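Putative methyltransferase (PDB 3LL7) probably transfers a methyl group from S-adenosylmethionine to a substrate that has not been established. Local coordinates at residues V169-R174 / P189-L194; R180-A185 / K208-I213; Q220-V225 / L240-S245. All blocks are in the same frame, centred on the assembly; numbering follows the deposited sequence.

All three interactions belong to the central part of the chain, where the order and direction of the strands match the Rossmann-like sheet of class I methyltransferases. Their centres lie 11 to 14 Å apart. Strands 166-173, 204-209 and 236-244 are successive neighbours in that sheet and carry interactions 1, 2 and 3 in turn. The segments of interactions 1 and 2 alternate along the chain, whereas each of these two closes before interaction 3 opens. L191 and I192 of interaction 1 also pack on L222 of interaction 3, and L209 of interaction 2 packs on V242 of interaction 3. They join loop 180-185, the start of helix 191-198 and the chain just after helix 215-221 to these strands.

Interaction 1: V169-R174 / P189-L194; sequences VDPARR and PDLIPL
V169 meets P189, L191 and L194 with the two branches of its side chain, in a buried apolar contact between strand 166-173, where it is interrupted after V169, and the start of helix 191-198. Its CB points toward segment 189-194 and splits there. One methyl, V169 CG1, lies between the backbone N and the carbonyl carbon (chi1 60°) and packs on L191 CD2 at 3.7 Å, the two side chains crossing obliquely. The other, V169 CG2, stands opposite the backbone N and serves two partners: the ring carbon CG of P189 at 3.8 Å and L194 CD1 at 4.0 Å. Toward L194 the approach is tip to tip. L191 and L194 are one turn apart on the helix, and V169 touches both as well as the P189 ring.

P171 extends the patch. P171 CB lies 4.1 Å from P189 CD, bringing the two proline rings together, and P171 CG touches L191 CD2 at 4.1 Å, with the P171 and L191 side chains at about a right angle. L191 CD2 is therefore covered by both V169 and P171. The peptide bond before P189 is cis, and D190 follows as the N-cap of the helix.

No hydrogen bond joins the segments; polar links run to their surroundings, among them the salt bridges of R174 with E188 and of D170 with K208. V169 pairs through its backbone with L206 and K208 of the adjacent parallel strand 204-209. Helix 191-198 lies over both strands, with L191 also touching L209 and L194 touching I205.

Interaction 2: R180-A185 / K208-I213; sequences RVYAIA and KLSPMI
Y182 swings its ring toward I213 and S210 by placing CG opposite the backbone N (chi1 -166°), while S210 turns OG away from its own N (chi1 169°), to where M212 N can donate to it. The receiving segment is a type I beta turn, S210 to I213, combined with an ST turn, directly after strand 204-209 of the Rossmann-like sheet. S210 O accepts from I213 N at 3.2 Å to close the beta turn. S210 OG accepts from M212 N at 3.0 Å along a nearly straight path (167° at the hydrogen), which fixes the hydroxyl and with it the serine side chain.

The Y182 ring rests on this turn. I213 CD1 lies over one face, displaced toward the rim in the manner of a CH-pi contact, but it is modelled too close to the ring, so its placement is doubtful in detail. S210 CB approaches obliquely, 3.4 Å from Y182 CE2. Nearer the backbone, Y182 CB packs against M212 CB at 4.1 Å.

Two residues further on, I184 CD1 meets L209 CD1 at 4.1 Å. I184, L209 and I213 all also touch T218 of helix 215-221, which places the loop from 180 to 185 against the strand end and that helix. R173 also touches Y182. At the far end of the ring a water joins the segments, lying 2.8 Å from Y182 OH and accepting the hydrogen bond of S210 N at 3.0 Å.

Interaction 3: Q220-V225 / L240-S245; sequences QSLLHV and LLVRMS
Strands 225-233 and 236-244 form an antiparallel beta hairpin within the Rossmann-like sheet, consistent with the reversed last strand of class I methyltransferases, and V225 pairs with M244 at its open end, just after helix 215-221 has ended. The two form a non-hydrogen-bonded pair with both side chains on the same face. The hydrogen bond falls one residue outward, from S245 N to H224 O at 3.0 Å, with 159° at the hydrogen and the donor tilted out of the carbonyl plane. H224 O also receives a CA-H...O contact from M244 CA at 3.2 Å, and R243 O receives a second one from V225 CA at 3.5 Å.

V225 CG1 lies anti to its N (chi1 172°), leaving CG2 beside N, and both methyls face the V242 and M244 side chains. V225 CG1 meets V242 CG1 at 3.7 Å, the two valines lying at about a right angle. V225 CG2 turns to M244 CG at 3.8 Å, where the selenomethionine crosses it at a slant. M244 CG also passes 3.3 Å from L223 O. Its selenium continues toward L222, whose CB and CD1 reach M244 and V242 respectively, so the first residue beyond the helix is drawn into the same apolar layer.

H224 has a positive phi (69°), a left-handed conformation in the connection leading into the strand. A water sits in the ring plane at the edge, 2.6 Å from H224 ND1, and donates to S245 O. R243 turns to E227 and E248, and S245 OG is bonded to S203 O.

The contact thus divides by chemistry: its hydrocarbon and selenium atoms form the buried layer between strand and helix end, while its polar links are concentrated at the H224-S245 pair, where the chain enters the hairpin.

Interaction 1: V169-R174 / P189-L194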
ATOM      1  N   VAL A 169     -10.257  -7.797   7.739  1.00 12.78           N
ATOM      2  CA  VAL A 169      -9.177  -8.309   8.559  1.00 12.56           C
ATOM      3  C   VAL A 169      -7.815  -7.871   7.999  1.00 13.04           C
ATOM      4  O   VAL A 169      -7.577  -7.916   6.795  1.00 12.76           O
ATOM      5  CB  VAL A 169      -9.304  -9.865   8.743  1.00 13.59           C
ATOM      6  CG1 VAL A 169      -9.265 -10.607   7.388  1.00 12.74           C
ATOM      7  CG2 VAL A 169      -8.301 -10.427   9.778  1.00 14.80           C
ATOM      8  N   ASP A 170      -6.932  -7.459   8.892  1.00 12.94           N
ATOM      9  CA  ASP A 170      -5.564  -7.062   8.527  1.00 14.16           C
ATOM     10  C   ASP A 170      -4.623  -7.841   9.444  1.00 13.60           C
ATOM     11  O   ASP A 170      -4.269  -7.362  10.523  1.00 12.74           O
ATOM     12  CB  ASP A 170      -5.432  -5.526   8.685  1.00 14.35           C
ATOM     13  CG  ASP A 170      -4.007  -5.009   8.499  1.00 16.94           C
ATOM     14  OD1 ASP A 170      -3.138  -5.757   8.006  1.00 17.67           O
ATOM     15  OD2 ASP A 170      -3.757  -3.832   8.878  1.00 19.91           O
ATOM     16  N   PRO A 171      -4.232  -9.065   9.023  1.00 13.83           N
ATOM     17  CA  PRO A 171      -3.478  -9.944   9.922  1.00 14.39           C
ATOM     18  C   PRO A 171      -2.052  -9.464  10.171  1.00 15.42           C
ATOM     19  O   PRO A 171      -1.514  -8.664   9.395  1.00 15.37           O
ATOM     20  CB  PRO A 171      -3.481 -11.308   9.204  1.00 13.89           C
ATOM     21  CG  PRO A 171      -3.943 -11.059   7.820  1.00 14.31           C
ATOM     22  CD  PRO A 171      -4.724  -9.774   7.825  1.00 13.40           C
ATOM     23  N   ALA A 172      -1.463  -9.933  11.270  1.00 16.65           N
ATOM     24  CA  ALA A 172      -0.069  -9.669  11.585  1.00 17.91           C
ATOM     25  C   ALA A 172       0.777 -10.896  11.219  1.00 19.07           C
ATOM     26  O   ALA A 172       0.234 -11.984  10.964  1.00 19.25           O
ATOM     27  CB  ALA A 172       0.083  -9.300  13.072  1.00 18.32           C
ATOM     28  N   ARG A 173       2.095 -10.703  11.179  1.00 20.04           N
ATOM     29  CA  ARG A 173       3.051 -11.733  10.779  1.00 21.19           C
ATOM     30  C   ARG A 173       3.546 -12.483  12.016  1.00 21.91           C
ATOM     31  O   ARG A 173       4.105 -11.873  12.931  1.00 22.20           O
ATOM     32  CB  ARG A 173       4.224 -11.075  10.039  1.00 21.20           C
ATOM     33  CG  ARG A 173       5.276 -12.030   9.493  1.00 22.06           C
ATOM     34  CD  ARG A 173       6.404 -11.271   8.800  1.00 22.73           C
ATOM     35  NE  ARG A 173       7.394 -12.183   8.231  1.00 24.63           N
ATOM     36  CZ  ARG A 173       8.503 -11.806   7.595  1.00 25.43           C
ATOM     37  NH1 ARG A 173       8.791 -10.519   7.433  1.00 26.06           N
ATOM     38  NH2 ARG A 173       9.333 -12.724   7.121  1.00 26.22           N
ATOM     39  N   ARG A 174       3.345 -13.800  12.049  1.00 22.61           N
ATOM     40  CA  ARG A 174       3.713 -14.594  13.228  1.00 23.43           C
ATOM     41  C   ARG A 174       5.189 -14.996  13.244  1.00 23.49           C
ATOM     42  O   ARG A 174       5.749 -15.380  12.215  1.00 24.17           O
ATOM     43  CB  ARG A 174       2.809 -15.819  13.344  1.00 23.48           C
ATOM     44  CG  ARG A 174       3.281 -16.884  14.327  1.00 24.67           C
ATOM     45  CD  ARG A 174       2.235 -17.987  14.505  1.00 26.40           C
ATOM     46  NE  ARG A 174       1.635 -18.410  13.233  1.00 27.18           N
ATOM     47  CZ  ARG A 174       0.432 -18.037  12.801  1.00 27.07           C
ATOM     48  NH1 ARG A 174      -0.323 -17.222  13.531  1.00 27.01           N
ATOM     49  NH2 ARG A 174      -0.017 -18.472  11.630  1.00 26.53           N
ATOM     50  N   PRO A 189      -4.637 -13.273  12.581  1.00 21.27           N
ATOM     51  CA  PRO A 189      -5.253 -14.613  12.679  1.00 20.78           C
ATOM     52  C   PRO A 189      -5.137 -15.415  11.387  1.00 20.61           C
ATOM     53  O   PRO A 189      -4.965 -14.825  10.312  1.00 19.69           O
ATOM     54  CB  PRO A 189      -6.723 -14.293  12.927  1.00 21.03           C
ATOM     55  CG  PRO A 189      -6.916 -12.954  12.252  1.00 20.56           C
ATOM     56  CD  PRO A 189      -5.663 -12.211  12.558  1.00 20.60           C
ATOM     57  N   ASP A 190      -5.249 -16.741  11.496  1.00 19.78           N
ATOM     58  CA  ASP A 190      -5.174 -17.630  10.332  1.00 19.75           C
ATOM     59  C   ASP A 190      -6.432 -17.451   9.485  1.00 19.47           C
ATOM     60  O   ASP A 190      -7.546 -17.611   9.977  1.00 19.00           O
ATOM     61  CB  ASP A 190      -5.001 -19.090  10.783  1.00 20.20           C
ATOM     62  CG  ASP A 190      -4.705 -20.051   9.627  1.00 20.94           C
ATOM     63  OD1 ASP A 190      -4.602 -19.629   8.457  1.00 22.47           O
ATOM     64  OD2 ASP A 190      -4.598 -21.261   9.898  1.00 23.16           O
ATOM     65  N   LEU A 191      -6.242 -17.101   8.213  1.00 19.07           N
ATOM     66  CA  LEU A 191      -7.357 -16.710   7.339  1.00 19.35           C
ATOM     67  C   LEU A 191      -8.236 -17.863   6.869  1.00 19.48           C
ATOM     68  O   LEU A 191      -9.409 -17.670   6.524  1.00 19.46           O
ATOM     69  CB  LEU A 191      -6.838 -15.946   6.113  1.00 19.09           C
ATOM     70  CG  LEU A 191      -6.137 -14.608   6.334  1.00 20.02           C
ATOM     71  CD1 LEU A 191      -5.678 -14.050   4.992  1.00 20.44           C
ATOM     72  CD2 LEU A 191      -7.033 -13.600   7.059  1.00 21.34           C
ATOM     73  N   ILE A 192      -7.663 -19.058   6.830  1.00 19.43           N
ATOM     74  CA  ILE A 192      -8.395 -20.215   6.336  1.00 20.06           C
ATOM     75  C   ILE A 192      -9.495 -20.669   7.311  1.00 19.76           C
ATOM     76  O   ILE A 192     -10.658 -20.740   6.909  1.00 19.69           O
ATOM     77  CB  ILE A 192      -7.437 -21.328   5.835  1.00 20.12           C
ATOM     78  CG1 ILE A 192      -6.689 -20.801   4.596  1.00 21.21           C
ATOM     79  CG2 ILE A 192      -8.211 -22.587   5.488  1.00 20.74           C
ATOM     80  CD1 ILE A 192      -5.320 -21.432   4.328  1.00 24.28           C
ATOM     81  N   PRO A 193      -9.160 -20.923   8.599  1.00 19.91           N
ATOM     82  CA  PRO A 193     -10.253 -21.234   9.522  1.00 19.80           C
ATOM     83  C   PRO A 193     -11.224 -20.060   9.709  1.00 19.68           C
ATOM     84  O   PRO A 193     -12.426 -20.281   9.890  1.00 19.45           O
ATOM     85  CB  PRO A 193      -9.526 -21.552  10.839  1.00 20.48           C
ATOM     86  CG  PRO A 193      -8.126 -21.917  10.424  1.00 20.15           C
ATOM     87  CD  PRO A 193      -7.852 -21.007   9.272  1.00 19.92           C
ATOM     88  N   LEU A 194     -10.707 -18.830   9.645  1.00 18.90           N
ATOM     89  CA  LEU A 194     -11.534 -17.636   9.797  1.00 19.12           C
ATOM     90  C   LEU A 194     -12.628 -17.593   8.732  1.00 18.91           C
ATOM     91  O   LEU A 194     -13.797 -17.355   9.040  1.00 18.80           O
ATOM     92  CB  LEU A 194     -10.656 -16.381   9.708  1.00 19.43           C
ATOM     93  CG  LEU A 194     -11.208 -14.976   9.986  1.00 21.25           C
ATOM     94  CD1 LEU A 194     -10.037 -14.018  10.153  1.00 20.74           C
ATOM     95  CD2 LEU A 194     -12.141 -14.454   8.889  1.00 20.57           C
TER

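Interaction 2: R180-A185 / K208-I213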
ATOM      1  N   ARG A 180      12.575 -15.809   6.734  1.00 34.96           N
ATOM      2  CA  ARG A 180      12.803 -14.818   5.684  1.00 34.83           C
ATOM      3  C   ARG A 180      11.514 -14.438   4.949  1.00 34.76           C
ATOM      4  O   ARG A 180      11.124 -13.268   4.941  1.00 34.97           O
ATOM      5  CB  ARG A 180      13.871 -15.308   4.698  1.00 34.89           C
ATOM      6  N   VAL A 181      10.854 -15.433   4.353  1.00 34.29           N
ATOM      7  CA  VAL A 181       9.637 -15.229   3.559  1.00 33.31           C
ATOM      8  C   VAL A 181       8.358 -15.015   4.385  1.00 32.74           C
ATOM      9  O   VAL A 181       8.221 -15.537   5.497  1.00 32.37           O
ATOM     10  CB  VAL A 181       9.447 -16.391   2.583  1.00 33.63           C
ATOM     11  N   TYR A 182       7.431 -14.239   3.824  1.00 31.74           N
ATOM     12  CA  TYR A 182       6.101 -14.047   4.409  1.00 31.12           C
ATOM     13  C   TYR A 182       5.068 -14.849   3.607  1.00 30.41           C
ATOM     14  O   TYR A 182       4.738 -14.507   2.471  1.00 30.03           O
ATOM     15  CB  TYR A 182       5.731 -12.552   4.481  1.00 30.79           C
ATOM     16  CG  TYR A 182       4.530 -12.207   5.375  1.00 31.94           C
ATOM     17  CD1 TYR A 182       3.630 -13.194   5.820  1.00 32.76           C
ATOM     18  CD2 TYR A 182       4.271 -10.877   5.750  1.00 32.01           C
ATOM     19  CE1 TYR A 182       2.510 -12.867   6.624  1.00 32.59           C
ATOM     20  CE2 TYR A 182       3.157 -10.542   6.553  1.00 31.36           C
ATOM     21  CZ  TYR A 182       2.287 -11.541   6.980  1.00 32.21           C
ATOM     22  OH  TYR A 182       1.198 -11.219   7.766  1.00 31.29           O
ATOM     23  N   ALA A 183       4.581 -15.927   4.217  1.00 29.97           N
ATOM     24  CA  ALA A 183       3.606 -16.820   3.597  1.00 29.48           C
ATOM     25  C   ALA A 183       2.222 -16.668   4.219  1.00 29.31           C
ATOM     26  O   ALA A 183       2.084 -16.259   5.378  1.00 28.98           O
ATOM     27  CB  ALA A 183       4.074 -18.274   3.703  1.00 29.52           C
ATOM     28  N   ILE A 184       1.204 -17.010   3.432  1.00 28.99           N
ATOM     29  CA  ILE A 184      -0.191 -17.023   3.867  1.00 28.74           C
ATOM     30  C   ILE A 184      -0.419 -17.884   5.121  1.00 28.70           C
ATOM     31  O   ILE A 184      -1.330 -17.614   5.909  1.00 29.04           O
ATOM     32  CB  ILE A 184      -1.106 -17.508   2.706  1.00 28.70           C
ATOM     33  CG1 ILE A 184      -2.512 -16.904   2.810  1.00 28.93           C
ATOM     34  CG2 ILE A 184      -1.100 -19.050   2.613  1.00 29.41           C
ATOM     35  CD1 ILE A 184      -2.564 -15.394   2.469  1.00 23.98           C
ATOM     36  N   ALA A 185       0.418 -18.909   5.299  1.00 28.04           N
ATOM     37  CA  ALA A 185       0.375 -19.778   6.478  1.00 27.71           C
ATOM     38  C   ALA A 185       0.782 -19.040   7.755  1.00 27.37           C
ATOM     39  O   ALA A 185       0.431 -19.465   8.848  1.00 27.15           O
ATOM     40  CB  ALA A 185       1.257 -21.021   6.265  1.00 27.40           C
ATOM     41  N   LYS A 208      -6.585  -7.496   4.122  1.00 12.20           N
ATOM     42  CA  LYS A 208      -5.456  -6.683   3.697  1.00 12.34           C
ATOM     43  C   LYS A 208      -4.196  -7.436   4.024  1.00 12.82           C
ATOM     44  O   LYS A 208      -3.959  -7.785   5.181  1.00 12.72           O
ATOM     45  CB  LYS A 208      -5.442  -5.348   4.445  1.00 11.88           C
ATOM     46  CG  LYS A 208      -4.181  -4.522   4.136  1.00 15.40           C
ATOM     47  CD  LYS A 208      -4.145  -3.326   5.096  1.00 18.94           C
ATOM     48  CE  LYS A 208      -2.776  -3.054   5.619  1.00 23.18           C
ATOM     49  NZ  LYS A 208      -2.859  -1.949   6.619  1.00 29.21           N
ATOM     50  N   LEU A 209      -3.374  -7.672   3.007  1.00 12.87           N
ATOM     51  CA  LEU A 209      -2.191  -8.510   3.155  1.00 13.57           C
ATOM     52  C   LEU A 209      -0.922  -7.730   2.873  1.00 14.02           C
ATOM     53  O   LEU A 209      -0.938  -6.738   2.140  1.00 13.69           O
ATOM     54  CB  LEU A 209      -2.276  -9.707   2.215  1.00 13.89           C
ATOM     55  CG  LEU A 209      -3.495 -10.619   2.338  1.00 15.77           C
ATOM     56  CD1 LEU A 209      -3.485 -11.632   1.192  1.00 16.05           C
ATOM     57  CD2 LEU A 209      -3.508 -11.326   3.687  1.00 16.57           C
ATOM     58  N   SER A 210       0.190  -8.175   3.475  1.00 15.19           N
ATOM     59  CA  SER A 210       1.495  -7.560   3.221  1.00 15.44           C
ATOM     60  C   SER A 210       1.902  -7.601   1.748  1.00 16.07           C
ATOM     61  O   SER A 210       1.683  -8.607   1.091  1.00 16.27           O
ATOM     62  CB  SER A 210       2.569  -8.294   4.019  1.00 15.14           C
ATOM     63  OG  SER A 210       3.847  -7.862   3.593  1.00 15.24           O
ATOM     64  N   PRO A 211       2.540  -6.529   1.236  1.00 17.35           N
ATOM     65  CA  PRO A 211       3.110  -6.607  -0.115  1.00 18.24           C
ATOM     66  C   PRO A 211       4.217  -7.683  -0.294  1.00 19.23           C
ATOM     67  O   PRO A 211       4.650  -7.916  -1.417  1.00 19.17           O
ATOM     68  CB  PRO A 211       3.687  -5.198  -0.360  1.00 17.35           C
ATOM     69  CG  PRO A 211       3.314  -4.377   0.748  1.00 18.98           C
ATOM     70  CD  PRO A 211       2.875  -5.254   1.901  1.00 17.70           C
HETATM   71  N   MSE A 212       4.649  -8.324   0.789  0.50 19.81           N
HETATM   72  CA  MSE A 212       5.680  -9.363   0.699  0.50 20.89           C
HETATM   73  C   MSE A 212       5.107 -10.753   0.418  0.50 20.56           C
HETATM   74  O   MSE A 212       5.859 -11.679   0.120  0.50 19.80           O
HETATM   75  CB  MSE A 212       6.537  -9.397   1.973  0.50 21.84           C
HETATM   76  CG  MSE A 212       7.251  -8.088   2.267  0.50 25.23           C
HETATM   77 SE   MSE A 212       8.433  -7.560   0.815  0.50 35.92          SE
HETATM   78  CE  MSE A 212       9.949  -8.738   1.189  0.50 32.64           C
ATOM     79  N   ILE A 213       3.784 -10.898   0.524  1.00 20.28           N
ATOM     80  CA  ILE A 213       3.117 -12.176   0.246  1.00 21.16           C
ATOM     81  C   ILE A 213       3.116 -12.462  -1.239  1.00 21.25           C
ATOM     82  O   ILE A 213       2.920 -11.565  -2.048  1.00 20.45           O
ATOM     83  CB  ILE A 213       1.646 -12.208   0.763  1.00 21.84           C
ATOM     84  CG1 ILE A 213       1.566 -11.693   2.194  1.00 23.76           C
ATOM     85  CG2 ILE A 213       1.067 -13.640   0.724  1.00 22.29           C
ATOM     86  CD1 ILE A 213       1.921 -12.712   3.224  1.00 26.23           C
TER
HETATM   87  O   HOH W   1      -0.323 -10.145   5.705  1.00 21.16           O

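Interaction 3: Q220-V225 / L240-S245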
ATOM      1  N   GLN A 220      -3.547 -19.780  -4.459  0.50 21.44           N
ATOM      2  CA  GLN A 220      -3.593 -21.233  -4.266  0.50 21.84           C
ATOM      3  C   GLN A 220      -4.108 -21.622  -2.879  0.50 21.84           C
ATOM      4  O   GLN A 220      -4.655 -22.706  -2.712  0.50 21.85           O
ATOM      5  CB  GLN A 220      -2.218 -21.870  -4.502  0.50 21.77           C
ATOM      6  CG  GLN A 220      -1.765 -21.880  -5.953  0.50 22.46           C
ATOM      7  CD  GLN A 220      -0.530 -22.743  -6.169  0.50 23.10           C
ATOM      8  OE1 GLN A 220       0.533 -22.483  -5.602  0.50 23.49           O
ATOM      9  NE2 GLN A 220      -0.666 -23.776  -6.994  0.50 22.21           N
ATOM     10  N   SER A 221      -3.943 -20.740  -1.895  1.00 21.97           N
ATOM     11  CA  SER A 221      -4.220 -21.095  -0.485  1.00 21.80           C
ATOM     12  C   SER A 221      -5.578 -20.685   0.056  1.00 21.59           C
ATOM     13  O   SER A 221      -6.069 -21.272   1.018  1.00 21.91           O
ATOM     14  CB  SER A 221      -3.152 -20.530   0.446  1.00 21.73           C
ATOM     15  OG  SER A 221      -1.858 -20.856  -0.008  1.00 22.66           O
ATOM     16  N   LEU A 222      -6.162 -19.649  -0.521  1.00 20.87           N
ATOM     17  CA  LEU A 222      -7.410 -19.119  -0.004  1.00 20.23           C
ATOM     18  C   LEU A 222      -8.561 -19.621  -0.853  1.00 20.24           C
ATOM     19  O   LEU A 222      -8.468 -19.649  -2.082  1.00 20.95           O
ATOM     20  CB  LEU A 222      -7.372 -17.586   0.017  1.00 19.46           C
ATOM     21  CG  LEU A 222      -6.417 -16.939   1.025  1.00 19.16           C
ATOM     22  CD1 LEU A 222      -6.477 -15.422   0.937  1.00 17.34           C
ATOM     23  CD2 LEU A 222      -6.713 -17.400   2.463  1.00 17.48           C
ATOM     24  N   LEU A 223      -9.641 -20.028  -0.197  1.00 19.87           N
ATOM     25  CA  LEU A 223     -10.830 -20.460  -0.916  1.00 18.96           C
ATOM     26  C   LEU A 223     -11.768 -19.269  -1.113  1.00 17.75           C
ATOM     27  O   LEU A 223     -11.769 -18.323  -0.304  1.00 17.27           O
ATOM     28  CB  LEU A 223     -11.548 -21.602  -0.167  1.00 19.14           C
ATOM     29  CG  LEU A 223     -10.896 -22.993  -0.237  1.00 19.89           C
ATOM     30  CD1 LEU A 223     -11.664 -24.039   0.611  1.00 21.43           C
ATOM     31  CD2 LEU A 223     -10.744 -23.476  -1.679  1.00 20.71           C
ATOM     32  N   HIS A 224     -12.546 -19.335  -2.199  1.00 16.09           N
ATOM     33  CA  HIS A 224     -13.657 -18.414  -2.471  1.00 15.44           C
ATOM     34  C   HIS A 224     -13.243 -16.992  -2.787  1.00 14.29           C
ATOM     35  O   HIS A 224     -14.063 -16.076  -2.691  1.00 13.85           O
ATOM     36  CB  HIS A 224     -14.695 -18.426  -1.332  1.00 14.98           C
ATOM     37  CG  HIS A 224     -15.316 -19.770  -1.129  1.00 16.08           C
ATOM     38  ND1 HIS A 224     -16.183 -20.330  -2.041  1.00 17.13           N
ATOM     39  CD2 HIS A 224     -15.167 -20.682  -0.139  1.00 18.02           C
ATOM     40  CE1 HIS A 224     -16.556 -21.525  -1.613  1.00 17.37           C
ATOM     41  NE2 HIS A 224     -15.957 -21.760  -0.459  1.00 16.35           N
ATOM     42  N   VAL A 225     -11.990 -16.830  -3.214  1.00 14.41           N
ATOM     43  CA  VAL A 225     -11.458 -15.522  -3.620  1.00 14.11           C
ATOM     44  C   VAL A 225     -12.162 -15.059  -4.892  1.00 13.93           C
ATOM     45  O   VAL A 225     -12.290 -15.823  -5.845  1.00 14.44           O
ATOM     46  CB  VAL A 225      -9.934 -15.588  -3.842  1.00 14.00           C
ATOM     47  CG1 VAL A 225      -9.413 -14.276  -4.455  1.00 14.31           C
ATOM     48  CG2 VAL A 225      -9.224 -15.842  -2.526  1.00 13.25           C
ATOM     49  N   LEU A 240      -1.792  -5.747  -0.565  1.00 13.68           N
ATOM     50  CA  LEU A 240      -2.643  -6.534  -1.432  1.00 14.38           C
ATOM     51  C   LEU A 240      -4.002  -6.600  -0.736  1.00 13.97           C
ATOM     52  O   LEU A 240      -4.082  -6.616   0.500  1.00 15.61           O
ATOM     53  CB  LEU A 240      -2.105  -7.947  -1.594  1.00 14.49           C
ATOM     54  CG  LEU A 240      -0.659  -8.194  -1.965  1.00 19.31           C
ATOM     55  CD1 LEU A 240      -0.606  -9.599  -2.512  1.00 24.31           C
ATOM     56  CD2 LEU A 240      -0.092  -7.203  -2.983  1.00 18.83           C
ATOM     57  N   LEU A 241      -5.070  -6.611  -1.516  1.00 13.01           N
ATOM     58  CA  LEU A 241      -6.389  -6.729  -0.923  1.00 13.14           C
ATOM     59  C   LEU A 241      -7.056  -7.885  -1.601  1.00 13.29           C
ATOM     60  O   LEU A 241      -7.026  -7.998  -2.833  1.00 13.20           O
ATOM     61  CB  LEU A 241      -7.174  -5.456  -1.169  1.00 12.99           C
ATOM     62  CG  LEU A 241      -6.688  -4.226  -0.437  1.00 16.04           C
ATOM     63  CD1 LEU A 241      -7.363  -2.984  -1.005  1.00 17.03           C
ATOM     64  CD2 LEU A 241      -7.026  -4.365   1.057  1.00 19.89           C
ATOM     65  N   VAL A 242      -7.619  -8.784  -0.804  1.00 12.85           N
ATOM     66  CA  VAL A 242      -8.302  -9.935  -1.370  1.00 13.16           C
ATOM     67  C   VAL A 242      -9.740  -9.920  -0.882  1.00 13.52           C
ATOM     68  O   VAL A 242      -9.981  -9.662   0.295  1.00 13.25           O
ATOM     69  CB  VAL A 242      -7.627 -11.222  -0.904  1.00 13.89           C
ATOM     70  CG1 VAL A 242      -8.310 -12.394  -1.514  1.00 16.00           C
ATOM     71  CG2 VAL A 242      -6.148 -11.233  -1.298  1.00 15.89           C
ATOM     72  N   ARG A 243     -10.696 -10.138  -1.782  1.00 14.10           N
ATOM     73  CA  ARG A 243     -12.084 -10.282  -1.355  1.00 14.51           C
ATOM     74  C   ARG A 243     -12.544 -11.706  -1.568  1.00 15.05           C
ATOM     75  O   ARG A 243     -12.322 -12.269  -2.651  1.00 14.56           O
ATOM     76  CB  ARG A 243     -12.992  -9.311  -2.099  1.00 14.53           C
ATOM     77  CG  ARG A 243     -14.470  -9.367  -1.616  1.00 14.53           C
ATOM     78  CD  ARG A 243     -15.294  -8.289  -2.291  1.00 14.65           C
ATOM     79  NE  ARG A 243     -15.451  -8.533  -3.726  1.00 15.59           N
ATOM     80  CZ  ARG A 243     -16.353  -9.372  -4.244  1.00 15.80           C
ATOM     81  NH1 ARG A 243     -16.447  -9.523  -5.567  1.00 16.85           N
ATOM     82  NH2 ARG A 243     -17.176 -10.064  -3.453  1.00 15.64           N
HETATM   83  N   MSE A 244     -13.156 -12.288  -0.525  1.00 15.36           N
HETATM   84  CA  MSE A 244     -13.715 -13.647  -0.561  1.00 17.02           C
HETATM   85  C   MSE A 244     -15.210 -13.605  -0.320  1.00 16.83           C
HETATM   86  O   MSE A 244     -15.698 -12.759   0.424  1.00 16.58           O
HETATM   87  CB  MSE A 244     -13.105 -14.546   0.516  1.00 16.67           C
HETATM   88  CG  MSE A 244     -11.747 -15.065   0.156  1.00 19.22           C
HETATM   89 SE   MSE A 244     -10.726 -15.489   1.729  0.75 22.50          SE
HETATM   90  CE  MSE A 244     -10.515 -13.638   2.265  1.00 20.48           C
ATOM     91  N   SER A 245     -15.940 -14.522  -0.944  1.00 16.93           N
ATOM     92  CA  SER A 245     -17.373 -14.533  -0.804  1.00 17.58           C
ATOM     93  C   SER A 245     -17.907 -15.904  -1.197  1.00 18.67           C
ATOM     94  O   SER A 245     -17.551 -16.422  -2.264  1.00 18.18           O
ATOM     95  CB  SER A 245     -17.989 -13.432  -1.675  1.00 17.30           C
ATOM     96  OG  SER A 245     -19.401 -13.379  -1.524  1.00 18.48           O
TER
HETATM   97  O   HOH W   2     -16.720 -18.710  -3.996  1.00 20.97           O